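Local coordinates for protein histidine acid phosphatase (Hafnia alvei, PDB 4ARU) that belongs to branch 2 of the histidine phosphatase superfamily, the histidine acid phosphatases, and is also known as a phytase, at residues A150-P153 against Q159-Q162; A166-V171 against S218-I223. All blocks are in the same frame, centred on the assembly; numbering follows the deposited sequence. Where two conformers were deposited one is given.

Interaction 1: residues A150-P153 against Q159-Q162; sequences AGTP and QRYQ
Arg160 reaches back to the carbonyl of Ala150, the last residue of helix 139-150. An arginine from the connecting loop thus donates to the C-terminal end of a helix, within the loop that leads to helix 162-172. The protein is a branch 2 histidine phosphatase.

The polar part is a grip by two donors on one acceptor. Arg160 NH1 and NH2 both donate to Ala150 O, each at 2.8 Å. The oxygen lies in the guanidinium plane, equally distant from the two nitrogens. Because one acceptor serves both, neither bond is straight; both N-H...O angles are about 140°. NH1 meets a lone pair in the carbonyl plane, whereas NH2 is tilted from that plane. The negative end of the helix dipole probably adds to the attraction for the positive guanidinium.

The backbone turns sharply at Gly151, which has positive phi and ends the helix. This turn brings Thr152 round to the arginine. Thr152 OG1 is hydrogen-bonded to Thr156 OG1 within the same loop.

The van der Waals contacts at the guanidinium are few. Ala150 CB lies 4.2 Å from Arg160 NH1, and Ala150 also touches Leu259 of helix 243-262. The arginine chain starts extended, with CG anti to the backbone N (chi1 177°), and its bend at chi3 presents NH1 and NH2 to Ala150 O. Thr152 CG2 approaches the guanidinium obliquely, 3.6 Å from Arg160 NH2.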
loop_
_atom_site.group_PDB
_atom_site.type_symbol
_atom_site.label_atom_id
_atom_site.label_comp_id
_atom_site.label_asym_id
_atom_site.label_seq_id
_atom_site.Cartn_x
_atom_site.Cartn_y
_atom_site.Cartn_z
ATOM N N ALA A 150 4.089 18.022 7.472
ATOM C CA ALA A 150 2.886 18.405 8.229
ATOM C C ALA A 150 2.576 19.898 8.053
ATOM O O ALA A 150 1.409 20.287 8.121
ATOM C CB ALA A 150 3.074 18.118 9.710
ATOM N N GLY A 151 3.585 20.724 7.825
ATOM C CA GLY A 151 3.378 22.176 7.706
ATOM C C GLY A 151 3.256 22.883 9.030
ATOM O O GLY A 151 2.960 24.071 9.065
ATOM N N THR A 152 3.497 22.167 10.131
ATOM C CA THR A 152 3.312 22.692 11.487
ATOM C C THR A 152 4.114 21.790 12.434
ATOM O O THR A 152 4.336 20.626 12.121
ATOM C CB THR A 152 1.794 22.754 11.837
ATOM O OG1 THR A 152 1.552 23.652 12.920
ATOM C CG2 THR A 152 1.231 21.392 12.167
ATOM N N PRO A 153 4.531 22.305 13.599
ATOM C CA PRO A 153 5.198 21.430 14.551
ATOM C C PRO A 153 4.335 20.232 14.878
ATOM O O PRO A 153 3.118 20.310 15.103
ATOM C CB PRO A 153 5.399 22.348 15.763
ATOM C CG PRO A 153 5.562 23.696 15.170
ATOM C CD PRO A 153 4.550 23.707 14.059
ATOM N N GLN A 159 -4.521 19.205 16.813
ATOM C CA GLN A 159 -5.391 20.357 16.599
ATOM C C GLN A 159 -5.950 20.453 15.184
ATOM O O GLN A 159 -6.936 21.193 14.981
ATOM C CB GLN A 159 -4.686 21.636 17.021
ATOM C CG GLN A 159 -4.347 21.701 18.515
ATOM C CD GLN A 159 -5.436 21.138 19.448
ATOM O OE1 GLN A 159 -5.206 20.150 20.188
ATOM N NE2 GLN A 159 -6.632 21.712 19.389
ATOM N N ARG A 160 -5.319 19.760 14.252
ATOM C CA ARG A 160 -5.743 19.716 12.862
ATOM C C ARG A 160 -6.921 18.765 12.679
ATOM O O ARG A 160 -7.633 18.821 11.668
ATOM C CB ARG A 160 -4.571 19.285 11.961
ATOM C CG ARG A 160 -4.887 19.130 10.488
ATOM C CD ARG A 160 -3.627 18.916 9.709
ATOM N NE ARG A 160 -2.787 20.105 9.704
ATOM C CZ ARG A 160 -1.546 20.139 9.242
ATOM N NH1 ARG A 160 -0.952 19.001 8.815
ATOM N NH2 ARG A 160 -0.900 21.318 9.233
ATOM N N TYR A 161 -7.113 17.858 13.621
ATOM C CA TYR A 161 -8.050 16.743 13.463
ATOM C C TYR A 161 -9.035 16.612 14.610
ATOM O O TYR A 161 -9.405 15.493 14.999
ATOM C CB TYR A 161 -7.269 15.429 13.273
ATOM C CG TYR A 161 -6.408 15.443 12.064
ATOM C CD1 TYR A 161 -6.948 15.392 10.800
ATOM C CD2 TYR A 161 -5.046 15.561 12.187
ATOM C CE1 TYR A 161 -6.130 15.424 9.666
ATOM C CE2 TYR A 161 -4.215 15.624 11.081
ATOM C CZ TYR A 161 -4.759 15.555 9.818
ATOM O OH TYR A 161 -3.990 15.666 8.672
ATOM N N GLN A 162 -9.523 17.725 15.133
ATOM C CA GLN A 162 -10.390 17.686 16.285
ATOM C C GLN A 162 -11.667 16.888 16.056
ATOM O O GLN A 162 -12.010 16.042 16.888
ATOM C CB GLN A 162 -10.637 19.096 16.783
ATOM C CG GLN A 162 -9.388 19.673 17.465
ATOM C CD GLN A 162 -8.888 18.818 18.678
ATOM O OE1 GLN A 162 -7.888 18.076 18.617
ATOM N NE2 GLN A 162 -9.616 18.934 19.796
#

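Interaction 2: residues A166-V171 against S218-I223; sequences ALMSSV and STLAEI
Helices 162-172 and 213-229 come together here with Met168 and Ala221 as the nearest backbone pair, their CA atoms 8.0 Å apart. One side chain spans most of the gap. Met168 points at the facing helix, with CG anti to the backbone N (chi1 179°). Its chain then bends at chi2 and chi3, which sets the methyl CE against the backbone between Leu220 and Ala221. The closest approach is Met168 CE to Ala221 N, at 3.7 Å. The same methyl CE of Met168 lies 3.9 Å from Leu220 CB, and it also touches Ala221 CB. The sulfur takes a smaller part, with Met168 SD 4.1 Å from Leu220 CB. The methionine and leucine side chains cross at about a right angle.

This is buried helix-to-helix packing in the histidine phosphatase chain. Helix 243-262 also borders it, through Leu249, which touches both Leu167 and Met168. On helix 213-229, Ala217 and Phe224 add further contacts to Met168. Leu220 also meets Met31 and Trp39.

Ser218 and Glu222 turn to partners elsewhere. Ser218 OG bonds to His253 and Gln256, and Glu222 OE2 forms a salt bridge with Arg18 NH1.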
loop_
_atom_site.group_PDB
_atom_site.type_symbol
_atom_site.label_atom_id
_atom_site.label_comp_id
_atom_site.label_asym_id
_atom_site.label_seq_id
_atom_site.Cartn_x
_atom_site.Cartn_y
_atom_site.Cartn_z
ATOM N N ALA A 166 -12.535 13.305 17.882
ATOM C CA ALA A 166 -13.752 13.231 18.698
ATOM C C ALA A 166 -14.644 12.080 18.253
ATOM O O ALA A 166 -15.203 11.385 19.074
ATOM C CB ALA A 166 -14.518 14.537 18.665
ATOM N N LEU A 167 -14.705 11.861 16.940
ATOM C CA LEU A 167 -15.475 10.714 16.437
ATOM C C LEU A 167 -14.846 9.401 16.876
ATOM O O LEU A 167 -15.534 8.488 17.310
ATOM C CB LEU A 167 -15.597 10.752 14.921
ATOM C CG LEU A 167 -16.286 9.569 14.239
ATOM C CD1 LEU A 167 -17.724 9.460 14.693
ATOM C CD2 LEU A 167 -16.190 9.732 12.736
ATOM N N MET A 168 -13.534 9.315 16.788
ATOM C CA MET A 168 -12.847 8.087 17.232
ATOM C C MET A 168 -13.188 7.849 18.717
ATOM O O MET A 168 -13.470 6.722 19.136
ATOM C CB MET A 168 -11.333 8.180 17.052
ATOM C CG MET A 168 -10.573 6.941 17.509
ATOM S SD MET A 168 -11.086 5.361 16.758
ATOM C CE MET A 168 -10.309 5.437 15.177
ATOM N N SER A 169 -13.080 8.887 19.525
ATOM C CA SER A 169 -13.456 8.773 20.945
ATOM C C SER A 169 -14.842 8.200 21.168
ATOM O O SER A 169 -15.009 7.290 21.968
ATOM C CB SER A 169 -13.292 10.139 21.625
ATOM O OG SER A 169 -13.575 10.073 23.011
ATOM N N SER A 170 -15.816 8.680 20.384
ATOM C CA SER A 170 -17.189 8.239 20.538
ATOM C C SER A 170 -17.361 6.785 20.078
ATOM O O SER A 170 -18.079 6.037 20.730
ATOM C CB SER A 170 -18.158 9.215 19.822
ATOM O OG SER A 170 -18.058 9.144 18.422
ATOM N N VAL A 171 -16.706 6.402 18.994
ATOM C CA VAL A 171 -16.766 5.021 18.490
ATOM C C VAL A 171 -16.183 4.039 19.519
ATOM O O VAL A 171 -16.737 2.957 19.731
ATOM C CB VAL A 171 -16.003 4.918 17.151
ATOM C CG1 VAL A 171 -15.722 3.467 16.764
ATOM C CG2 VAL A 171 -16.753 5.673 16.062
ATOM N N SER A 218 -5.097 6.212 13.854
ATOM C CA SER A 218 -4.775 5.703 12.505
ATOM C C SER A 218 -4.831 4.169 12.528
ATOM O O SER A 218 -5.424 3.518 11.658
ATOM C CB SER A 218 -3.378 6.121 12.027
ATOM O OG SER A 218 -2.990 5.391 10.888
ATOM N N THR A 219 -4.201 3.577 13.523
ATOM C CA THR A 219 -4.150 2.136 13.636
ATOM C C THR A 219 -5.558 1.573 13.877
ATOM O O THR A 219 -5.955 0.612 13.216
ATOM C CB THR A 219 -3.279 1.751 14.821
ATOM O OG1 THR A 219 -1.944 2.203 14.567
ATOM C CG2 THR A 219 -3.262 0.281 15.037
ATOM N N LEU A 220 -6.319 2.184 14.775
ATOM C CA LEU A 220 -7.650 1.701 15.121
ATOM C C LEU A 220 -8.539 1.825 13.915
ATOM O O LEU A 220 -9.370 0.909 13.654
ATOM C CB LEU A 220 -8.198 2.416 16.320
ATOM C CG LEU A 220 -7.304 2.323 17.579
ATOM C CD1 LEU A 220 -7.958 3.074 18.721
ATOM C CD2 LEU A 220 -6.962 0.874 17.910
ATOM N N ALA A 221 -8.469 2.957 13.211
ATOM C CA ALA A 221 -9.334 3.148 12.062
ATOM C C ALA A 221 -9.105 2.098 10.986
ATOM O O ALA A 221 -10.065 1.592 10.404
ATOM C CB ALA A 221 -9.137 4.540 11.452
ATOM N N GLU A 222 -7.846 1.766 10.753
ATOM C CA GLU A 222 -7.534 0.708 9.811
ATOM C C GLU A 222 -8.051 -0.656 10.296
ATOM O O GLU A 222 -8.550 -1.473 9.480
ATOM C CB GLU A 222 -6.019 0.703 9.517
ATOM C CG GLU A 222 -5.559 -0.412 8.634
ATOM C CD GLU A 222 -5.953 -0.275 7.176
ATOM O OE1 GLU A 222 -6.349 0.852 6.722
ATOM O OE2 GLU A 222 -5.881 -1.300 6.461
ATOM N N ILE A 223 -7.971 -0.910 11.593
ATOM C CA ILE A 223 -8.518 -2.168 12.108
ATOM C C ILE A 223 -10.032 -2.243 11.840
ATOM O O ILE A 223 -10.550 -3.295 11.455
ATOM C CB ILE A 223 -8.164 -2.408 13.597
ATOM C CG1 ILE A 223 -6.648 -2.647 13.668
ATOM C CG2 ILE A 223 -9.048 -3.510 14.187
ATOM C CD1 ILE A 223 -6.103 -2.617 15.068
#

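The two contacts follow one another along the chain, and their centres lie about 17 Å apart. Interaction 1 is local and partly buried. It joins the end of helix 139-150 to the loop just ahead of helix 162-172. Interaction 2 is buried and joins that next helix to helix 213-229, across 46 intervening residues. Their chemistry differs accordingly. A charged guanidinium on a helix-end carbonyl carries the first, while methyl and methylene groups carry the second. The buried areas are similar, 114 and 119 Å². Helix 243-262 is common to both surroundings, touching Ala150 in one and Met168 in the other.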